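Local coordinates for protein transcriptional activator II (PDB 1ZS4) that activates transcription from the phage promoters for the repressor and integrase genes, binding DNA as a homotetramer so that lambda can establish latency, at residues 12-15 against 16-20. Numbering follows the deposited sequence.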
loop_
_atom_site.group_PDB
_atom_site.type_symbol
_atom_site.label_atom_id
_atom_site.label_comp_id
_atom_site.label_asym_id
_atom_site.label_seq_id
_atom_site.Cartn_x
_atom_site.Cartn_y
_atom_site.Cartn_z
ATOM N N LEU C 12 -19.634 9.366 -13.767
ATOM C CA LEU C 12 -20.643 8.976 -14.745
ATOM C C LEU C 12 -20.106 9.187 -16.158
ATOM O O LEU C 12 -20.333 8.366 -17.045
ATOM C CB LEU C 12 -21.933 9.788 -14.532
ATOM C CG LEU C 12 -22.727 9.397 -13.265
ATOM C CD1 LEU C 12 -23.714 10.495 -12.901
ATOM C CD2 LEU C 12 -23.454 8.050 -13.490
ATOM N N ARG C 13 -19.381 10.284 -16.364
ATOM C CA ARG C 13 -18.812 10.573 -17.689
ATOM C C ARG C 13 -17.766 9.528 -18.101
ATOM O O ARG C 13 -17.721 9.087 -19.258
ATOM C CB ARG C 13 -18.139 11.946 -17.710
ATOM C CG ARG C 13 -17.585 12.301 -19.092
ATOM C CD ARG C 13 -16.816 13.622 -19.089
ATOM N NE ARG C 13 -15.515 13.465 -18.433
ATOM C CZ ARG C 13 -14.495 12.806 -18.971
ATOM N NH1 ARG C 13 -14.619 12.250 -20.170
ATOM N NH2 ARG C 13 -13.348 12.698 -18.309
ATOM N N ILE C 14 -16.930 9.144 -17.141
ATOM C CA ILE C 14 -15.881 8.166 -17.380
ATOM C C ILE C 14 -16.488 6.772 -17.599
ATOM O O ILE C 14 -16.059 6.043 -18.506
ATOM C CB ILE C 14 -14.860 8.167 -16.198
ATOM C CG1 ILE C 14 -14.059 9.480 -16.229
ATOM C CG2 ILE C 14 -13.910 6.963 -16.295
ATOM C CD1 ILE C 14 -13.299 9.833 -14.944
ATOM N N GLU C 15 -17.483 6.407 -16.796
ATOM C CA GLU C 15 -18.103 5.090 -16.963
ATOM C C GLU C 15 -18.704 4.991 -18.352
ATOM O O GLU C 15 -18.564 3.967 -19.019
ATOM C CB GLU C 15 -19.186 4.846 -15.903
ATOM C CG GLU C 15 -20.032 3.604 -16.193
ATOM C CD GLU C 15 -20.832 3.175 -14.985
ATOM O OE1 GLU C 15 -20.249 2.496 -14.111
ATOM O OE2 GLU C 15 -22.032 3.523 -14.888
ATOM N N SER C 16 -19.352 6.068 -18.803
ATOM C CA SER C 16 -19.959 6.066 -20.127
ATOM C C SER C 16 -18.891 5.867 -21.198
ATOM O O SER C 16 -19.062 5.056 -22.127
ATOM C CB SER C 16 -20.726 7.378 -20.377
ATOM O OG SER C 16 -21.184 7.411 -21.724
ATOM N N ALA C 17 -17.784 6.606 -21.072
ATOM C CA ALA C 17 -16.684 6.507 -22.032
ATOM C C ALA C 17 -16.072 5.110 -22.047
ATOM O O ALA C 17 -15.775 4.565 -23.109
ATOM C CB ALA C 17 -15.606 7.528 -21.706
ATOM N N LEU C 18 -15.854 4.550 -20.861
ATOM C CA LEU C 18 -15.273 3.216 -20.782
ATOM C C LEU C 18 -16.196 2.165 -21.380
ATOM O O LEU C 18 -15.762 1.349 -22.181
ATOM C CB LEU C 18 -14.963 2.853 -19.326
ATOM C CG LEU C 18 -13.799 3.590 -18.667
ATOM C CD1 LEU C 18 -13.764 3.201 -17.187
ATOM C CD2 LEU C 18 -12.476 3.256 -19.364
ATOM N N LEU C 19 -17.469 2.190 -21.008
ATOM C CA LEU C 19 -18.402 1.188 -21.523
ATOM C C LEU C 19 -18.518 1.323 -23.040
ATOM O O LEU C 19 -18.624 0.316 -23.743
ATOM C CB LEU C 19 -19.774 1.328 -20.859
ATOM C CG LEU C 19 -19.799 0.910 -19.385
ATOM C CD1 LEU C 19 -21.180 1.144 -18.800
ATOM C CD2 LEU C 19 -19.418 -0.572 -19.264
ATOM N N ASN C 20 -18.488 2.552 -23.554
ATOM C CA ASN C 20 -18.574 2.726 -25.008
ATOM C C ASN C 20 -17.320 2.194 -25.715
ATOM O O ASN C 20 -17.414 1.631 -26.803
ATOM C CB ASN C 20 -18.784 4.200 -25.372
ATOM C CG ASN C 20 -18.886 4.415 -26.873
ATOM O OD1 ASN C 20 -19.794 3.886 -27.525
ATOM N ND2 ASN C 20 -17.946 5.178 -27.436
#
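Ile-14 and Leu-18, one helical turn apart on helix 7-25, run abreast on one flank of the helix, with Ile-14 CG2 3.9 Å from Leu-18 CD1. The CG2 branch of Ile-14, opposite the backbone N, turns its methyl toward the following turn, while Leu-18 CG, anti to its own carbonyl carbon (chi1 -71°), leans back over the preceding one and comes within 3.3 Å of Ile-14 O. A second i/i+4 pair is mixed in character: Glu-15 CG, anti to the backbone N (chi1 169°), meets Leu-19 CD1 at 3.8 Å, and the extended chain takes the carboxylate outward from the helix, away from Leu-19. Leu-19 leans back in the same manner, its CG 3.3 Å from Glu-15 O; both carbonyl approaches are carbon contacts, not hydrogen bonds.

Four successive i+4 to i backbone hydrogen bonds join residues 12-15 to 16-19, the regular pattern of an alpha-helix. Leu-18 N to Ile-14 O is the shortest of them at 2.8 Å. Leu-19 N to Glu-15 O follows at 2.9 Å with an N-H...O angle of 169°. Ser-16 N to Leu-12 O and Ala-17 N to Arg-13 O are both 3.1 Å.

The outer contacts overlap at Leu-18, which touches both Trp-61 of a second subunit and Ser-53 of helix 49-59 in its own chain. Ile-14 and Ala-17 also pack on that Trp-61, and Glu-15 lies against Ile-49, Pro-50 and Ser-53. Two acids grip the Arg-13 guanidinium in salt bridges, Glu-10 OE2 at NE and Glu-60 OE2 at NH2.

The chemistry is thus that of an amphipathic helix: its backbone polar groups are paired internally, Ile-14, Ala-17 and Leu-18 meet the partner subunit, and the intrachain packing falls mainly to Glu-15, with Leu-18 serving both.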